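Local coordinates for taurine:2-oxoglutarate aminotransferase (Bifidobacterium kashiwanohense PV20-2, PDB 6JIX), which probably transfers amino groups between taurine and 2-oxoglutarate with pyridoxal 5'-phosphate as cofactor, as a class-III aminotransferase, at residues K125-V130 against V213-M218; F106-F111 against R298-F303. All coordinates share one frame; numbering follows the deposited sequence.

How the interactions relate
The two contacts lie with their centres about 14 Å apart, on the same side of the chain's centre, and both reach the mixed seven-stranded sheet of the large domain. Along the sequence the segments run 106-111, 125-130, 213-218 and 298-303, which nests interaction 1 inside the loop closed by interaction 2. Strand 107-113, at one outer end of the sheet, leads directly into helix 116-131, which packs on strand 213-219. Helix 297-305 joins the two contacts: F303 and Y302 pack against V130, and F303 also meets M129. Both contacts touch the second subunit, so this side of the domain combines sheet packing with dimer contacts.

Interaction 1. Residues K125-V130 against V213-M218; sequences KMARMV and VAAILM
The flat group of helix 125-130 that meets strand 213-218 is the peptide between A127 and R128. The methyl carbon of A214, its CB, lies over one face of this peptide, 3.6 Å from A127 O. That carbonyl oxygen accepts a hydrogen bond from T131 OG1, one turn further along the helix. The guanidinium of R128 is turned away from the strand, and its NE donates to the carbonyl oxygen of P134. What R128 offers to the contact is the root of its side chain: CG passes 4.3 Å from A214 CB before the nearly extended chain carries the charged end off toward P134.

Beside the peptide, A127 and A215 meet methyl to methyl, CB to CB at 3.7 Å, while A127 CB sits 4.3 Å from A214 CB. A127 therefore rests against two successive residues of one strand. Both can face the helix because A214 has a helical backbone conformation (psi -36°), which interrupts the usual alternation of sides before the extended geometry resumes at A215. With small alanine side chains at the centre of this buried contact, the axes of the two short segments come within 7.1 Å, running roughly antiparallel at 149°. No hydrogen bond spans the two segments.

Strand 213-219 is an inner strand of the sheet, hydrogen-bonded through its backbone to strand 135-139 on one side and strand 248-252 on the other. Helix 116-131 packs on a face of the sheet, with A127 also touching L248 and I250, and is the helix of a beta-alpha-beta crossover from strand 107-113 to the parallel strand 135-139, four strands lying between them.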
loop_
_atom_site.group_PDB
_atom_site.type_symbol
_atom_site.label_atom_id
_atom_site.label_comp_id
_atom_site.label_asym_id
_atom_site.label_seq_id
_atom_site.Cartn_x
_atom_site.Cartn_y
_atom_site.Cartn_z
ATOM N N LYS A 125 -1.898 -13.492 -5.493
ATOM C CA LYS A 125 -0.608 -14.122 -5.774
ATOM C C LYS A 125 -0.480 -15.451 -5.050
ATOM O O LYS A 125 -0.003 -16.439 -5.623
ATOM C CB LYS A 125 0.549 -13.206 -5.374
ATOM C CG LYS A 125 0.877 -12.145 -6.399
ATOM C CD LYS A 125 1.772 -11.061 -5.829
ATOM C CE LYS A 125 3.239 -11.397 -5.997
ATOM N NZ LYS A 125 4.076 -10.485 -5.161
ATOM N N MET A 126 -0.891 -15.489 -3.780
ATOM C CA MET A 126 -0.785 -16.717 -2.999
ATOM C C MET A 126 -1.693 -17.815 -3.556
ATOM O O MET A 126 -1.280 -18.981 -3.653
ATOM C CB MET A 126 -1.111 -16.416 -1.536
ATOM C CG MET A 126 -0.211 -15.352 -0.896
ATOM S SD MET A 126 -0.373 -15.307 0.906
ATOM C CE MET A 126 -1.428 -13.903 1.173
ATOM N N ALA A 127 -2.917 -17.461 -3.969
ATOM C CA ALA A 127 -3.814 -18.479 -4.509
ATOM C C ALA A 127 -3.243 -19.082 -5.786
ATOM O O ALA A 127 -3.306 -20.298 -5.991
ATOM C CB ALA A 127 -5.209 -17.896 -4.754
ATOM N N ARG A 128 -2.667 -18.254 -6.650
ATOM C CA ARG A 128 -2.046 -18.789 -7.858
ATOM C C ARG A 128 -0.862 -19.696 -7.509
ATOM O O ARG A 128 -0.680 -20.755 -8.124
ATOM C CB ARG A 128 -1.615 -17.642 -8.778
ATOM C CG ARG A 128 -2.683 -17.180 -9.750
ATOM C CD ARG A 128 -2.501 -15.719 -10.127
ATOM N NE ARG A 128 -3.460 -15.289 -11.143
ATOM C CZ ARG A 128 -3.483 -14.079 -11.701
ATOM N NH1 ARG A 128 -2.593 -13.158 -11.341
ATOM N NH2 ARG A 128 -4.387 -13.796 -12.635
ATOM N N MET A 129 -0.060 -19.308 -6.506
ATOM C CA MET A 129 1.080 -20.126 -6.087
ATOM C C MET A 129 0.621 -21.427 -5.432
ATOM O O MET A 129 1.168 -22.500 -5.718
ATOM C CB MET A 129 1.976 -19.343 -5.125
ATOM C CG MET A 129 3.105 -18.525 -5.789
ATOM S SD MET A 129 4.110 -17.582 -4.597
ATOM C CE MET A 129 3.285 -15.998 -4.605
ATOM N N VAL A 130 -0.367 -21.351 -4.535
ATOM C CA VAL A 130 -0.805 -22.544 -3.814
ATOM C C VAL A 130 -1.461 -23.545 -4.762
ATOM O O VAL A 130 -1.134 -24.735 -4.755
ATOM C CB VAL A 130 -1.755 -22.159 -2.676
ATOM C CG1 VAL A 130 -2.540 -23.380 -2.250
ATOM C CG2 VAL A 130 -0.976 -21.522 -1.516
ATOM N N VAL A 213 -8.946 -22.484 -12.301
ATOM C CA VAL A 213 -9.397 -21.383 -11.459
ATOM C C VAL A 213 -8.751 -21.544 -10.097
ATOM O O VAL A 213 -9.075 -22.484 -9.365
ATOM C CB VAL A 213 -10.920 -21.340 -11.316
ATOM C CG1 VAL A 213 -11.288 -20.201 -10.357
ATOM C CG2 VAL A 213 -11.584 -21.162 -12.662
ATOM N N ALA A 214 -7.838 -20.622 -9.760
ATOM C CA ALA A 214 -7.144 -20.695 -8.480
ATOM C C ALA A 214 -8.034 -20.241 -7.334
ATOM O O ALA A 214 -7.993 -20.822 -6.243
ATOM C CB ALA A 214 -5.880 -19.841 -8.513
ATOM N N ALA A 215 -8.872 -19.238 -7.576
ATOM C CA ALA A 215 -9.622 -18.632 -6.490
ATOM C C ALA A 215 -10.846 -17.898 -7.029
ATOM O O ALA A 215 -10.828 -17.328 -8.127
ATOM C CB ALA A 215 -8.739 -17.657 -5.694
ATOM N N ILE A 216 -11.902 -17.914 -6.231
ATOM C CA ILE A 216 -13.011 -16.998 -6.390
ATOM C C ILE A 216 -12.857 -15.944 -5.306
ATOM O O ILE A 216 -12.766 -16.273 -4.114
ATOM C CB ILE A 216 -14.356 -17.723 -6.271
ATOM C CG1 ILE A 216 -14.590 -18.614 -7.488
ATOM C CG2 ILE A 216 -15.497 -16.716 -6.112
ATOM C CD1 ILE A 216 -15.931 -19.304 -7.441
ATOM N N LEU A 217 -12.813 -14.679 -5.711
ATOM C CA LEU A 217 -12.617 -13.577 -4.784
ATOM C C LEU A 217 -13.886 -12.734 -4.720
ATOM O O LEU A 217 -14.336 -12.201 -5.742
ATOM C CB LEU A 217 -11.416 -12.734 -5.220
ATOM C CG LEU A 217 -11.270 -11.310 -4.686
ATOM C CD1 LEU A 217 -11.029 -11.301 -3.173
ATOM C CD2 LEU A 217 -10.135 -10.633 -5.413
ATOM N N MET A 218 -14.475 -12.622 -3.530
ATOM C CA MET A 218 -15.690 -11.825 -3.382
ATOM C C MET A 218 -15.702 -11.110 -2.046
ATOM O O MET A 218 -15.224 -11.641 -1.043
ATOM C CB MET A 218 -16.994 -12.623 -3.607
ATOM C CG MET A 218 -17.009 -14.052 -3.244
ATOM S SD MET A 218 -18.271 -14.922 -4.232
ATOM C CE MET A 218 -19.767 -13.972 -3.985
#

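Interaction 2. Residues F106-F111 against R298-F303; sequences FYQRVF and RISDYF
S300, the residue most deeply covered here, points its hydroxymethyl group from helix 298-303 at the neighbouring side chains of R109 and Q108. With chi1 at 169°, OG lies opposite the backbone N and reaches toward the strand, coming to the edge of the R109 guanidinium, near its plane. There R109 NE donates a weak hydrogen bond to S300 OG, 2.7 Å long and bent to 125° at the hydrogen. The aliphatic part of the arginine runs alongside the same group, with R109 CD 3.7 Å from S300 CB.

Q108 flanks the serine with its aliphatic carbons. Its CB lies 3.6 Å from S300 CB and its CG 3.5 Å from S300 OG, after which the bend at chi2 (46°) leads the amide away: OE1 accepts a bond from K297 NZ, and NE2 donates to the carbonyl of E17 of the second subunit. R109 is engaged beyond the serine, through NH2 to S16 O and, weakly, NH1 to V19 O, both of the second subunit. Bonds from all three nitrogens, two of them weak, probably restrict the rotation of the guanidinium, and S300 links it to its own chain's helix.

That two successive strand residues both face the helix follows from the backbone. Q108 and R109 both hydrogen-bond to V295 on the antiparallel strand 291-296, consistent with a classic beta bulge. Strand 107-113 is at one outer end of the sheet within the chain; helix 297-305, which directly follows strand 291-296, folds back beside it and also packs on helix 116-131, while helix 89-102 covers the opposite-facing Y107 and V110.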
loop_
_atom_site.group_PDB
_atom_site.type_symbol
_atom_site.label_atom_id
_atom_site.label_comp_id
_atom_site.label_asym_id
_atom_site.label_seq_id
_atom_site.Cartn_x
_atom_site.Cartn_y
_atom_site.Cartn_z
ATOM N N PHE A 106 -8.821 -23.398 12.209
ATOM C CA PHE A 106 -8.723 -23.340 10.763
ATOM C C PHE A 106 -7.584 -22.467 10.244
ATOM O O PHE A 106 -6.870 -22.874 9.323
ATOM C CB PHE A 106 -10.057 -22.866 10.192
ATOM C CG PHE A 106 -10.144 -23.031 8.727
ATOM C CD1 PHE A 106 -10.275 -24.291 8.175
ATOM C CD2 PHE A 106 -10.047 -21.935 7.888
ATOM C CE1 PHE A 106 -10.344 -24.461 6.801
ATOM C CE2 PHE A 106 -10.116 -22.102 6.521
ATOM C CZ PHE A 106 -10.266 -23.370 5.979
ATOM N N TYR A 107 -7.388 -21.268 10.791
ATOM C CA TYR A 107 -6.379 -20.349 10.274
ATOM C C TYR A 107 -5.089 -20.458 11.073
ATOM O O TYR A 107 -5.063 -20.977 12.193
ATOM C CB TYR A 107 -6.889 -18.900 10.279
ATOM C CG TYR A 107 -8.154 -18.760 9.473
ATOM C CD1 TYR A 107 -8.109 -18.608 8.080
ATOM C CD2 TYR A 107 -9.402 -18.848 10.087
ATOM C CE1 TYR A 107 -9.279 -18.515 7.332
ATOM C CE2 TYR A 107 -10.569 -18.755 9.347
ATOM C CZ TYR A 107 -10.503 -18.591 7.980
ATOM O OH TYR A 107 -11.671 -18.504 7.272
ATOM N N GLN A 108 -4.008 -19.957 10.474
ATOM C CA GLN A 108 -2.681 -20.131 11.046
ATOM C C GLN A 108 -1.873 -18.839 11.071
ATOM O O GLN A 108 -1.354 -18.454 12.121
ATOM C CB GLN A 108 -1.909 -21.197 10.267
ATOM C CG GLN A 108 -0.718 -21.751 11.025
ATOM C CD GLN A 108 -1.064 -22.086 12.465
ATOM O OE1 GLN A 108 -1.892 -22.961 12.730
ATOM N NE2 GLN A 108 -0.438 -21.389 13.405
ATOM N N ARG A 109 -1.758 -18.153 9.941
ATOM C CA ARG A 109 -0.842 -17.028 9.848
ATOM C C ARG A 109 -1.569 -15.802 9.305
ATOM O O ARG A 109 -2.690 -15.887 8.795
ATOM C CB ARG A 109 0.372 -17.379 8.973
ATOM C CG ARG A 109 1.064 -18.661 9.368
ATOM C CD ARG A 109 2.293 -18.941 8.494
ATOM N NE ARG A 109 3.081 -20.035 9.053
ATOM C CZ ARG A 109 3.969 -19.886 10.029
ATOM N NH1 ARG A 109 4.190 -18.685 10.534
ATOM N NH2 ARG A 109 4.624 -20.935 10.511
ATOM N N VAL A 110 -0.921 -14.647 9.458
ATOM C CA VAL A 110 -1.398 -13.381 8.915
ATOM C C VAL A 110 -0.271 -12.726 8.112
ATOM O O VAL A 110 0.875 -12.640 8.579
ATOM C CB VAL A 110 -1.896 -12.445 10.030
ATOM C CG1 VAL A 110 -2.189 -11.073 9.467
ATOM C CG2 VAL A 110 -3.118 -13.044 10.684
ATOM N N PHE A 111 -0.592 -12.270 6.904
ATOM C CA PHE A 111 0.363 -11.552 6.066
ATOM C C PHE A 111 -0.006 -10.073 6.079
ATOM O O PHE A 111 -0.994 -9.671 5.451
ATOM C CB PHE A 111 0.375 -12.093 4.638
ATOM C CG PHE A 111 1.393 -11.423 3.770
ATOM C CD1 PHE A 111 2.748 -11.663 3.961
ATOM C CD2 PHE A 111 1.006 -10.507 2.813
ATOM C CE1 PHE A 111 3.696 -11.040 3.185
ATOM C CE2 PHE A 111 1.947 -9.879 2.037
ATOM C CZ PHE A 111 3.304 -10.149 2.230
ATOM N N ARG A 298 -3.773 -25.019 5.821
ATOM C CA ARG A 298 -3.285 -25.626 4.584
ATOM C C ARG A 298 -2.385 -24.656 3.835
ATOM O O ARG A 298 -1.267 -25.001 3.444
ATOM C CB ARG A 298 -4.451 -26.082 3.702
ATOM N N ILE A 299 -2.855 -23.421 3.641
ATOM C CA ILE A 299 -2.052 -22.425 2.935
ATOM C C ILE A 299 -0.766 -22.122 3.702
ATOM O O ILE A 299 0.310 -21.988 3.109
ATOM C CB ILE A 299 -2.888 -21.154 2.685
ATOM C CG1 ILE A 299 -4.008 -21.451 1.667
ATOM C CG2 ILE A 299 -1.995 -20.004 2.255
ATOM C CD1 ILE A 299 -4.945 -20.277 1.392
ATOM N N SER A 300 -0.850 -21.997 5.031
ATOM C CA SER A 300 0.369 -21.809 5.814
ATOM C C SER A 300 1.343 -22.961 5.580
ATOM O O SER A 300 2.554 -22.746 5.422
ATOM C CB SER A 300 0.023 -21.660 7.297
ATOM O OG SER A 300 1.178 -21.724 8.122
ATOM N N ASP A 301 0.822 -24.191 5.533
ATOM C CA ASP A 301 1.658 -25.358 5.260
ATOM C C ASP A 301 2.346 -25.235 3.912
ATOM O O ASP A 301 3.536 -25.537 3.792
ATOM C CB ASP A 301 0.820 -26.640 5.281
ATOM C CG ASP A 301 0.511 -27.132 6.694
ATOM O OD1 ASP A 301 1.082 -26.587 7.674
ATOM O OD2 ASP A 301 -0.310 -28.069 6.813
ATOM N N TYR A 302 1.612 -24.811 2.881
ATOM C CA TYR A 302 2.232 -24.688 1.566
ATOM C C TYR A 302 3.474 -23.811 1.639
ATOM O O TYR A 302 4.527 -24.149 1.085
ATOM C CB TYR A 302 1.248 -24.120 0.531
ATOM C CG TYR A 302 1.885 -24.048 -0.844
ATOM C CD1 TYR A 302 2.618 -22.932 -1.244
ATOM C CD2 TYR A 302 1.807 -25.118 -1.717
ATOM C CE1 TYR A 302 3.233 -22.879 -2.489
ATOM C CE2 TYR A 302 2.416 -25.079 -2.963
ATOM C CZ TYR A 302 3.127 -23.963 -3.351
ATOM O OH TYR A 302 3.736 -23.940 -4.594
ATOM N N PHE A 303 3.373 -22.680 2.328
ATOM C CA PHE A 303 4.477 -21.734 2.413
ATOM C C PHE A 303 5.453 -22.067 3.541
ATOM O O PHE A 303 6.380 -21.293 3.800
ATOM C CB PHE A 303 3.917 -20.307 2.520
ATOM C CG PHE A 303 3.269 -19.842 1.245
ATOM C CD1 PHE A 303 4.035 -19.641 0.091
ATOM C CD2 PHE A 303 1.898 -19.666 1.168
ATOM C CE1 PHE A 303 3.446 -19.240 -1.106
ATOM C CE2 PHE A 303 1.298 -19.270 -0.026
ATOM C CZ PHE A 303 2.073 -19.062 -1.166
#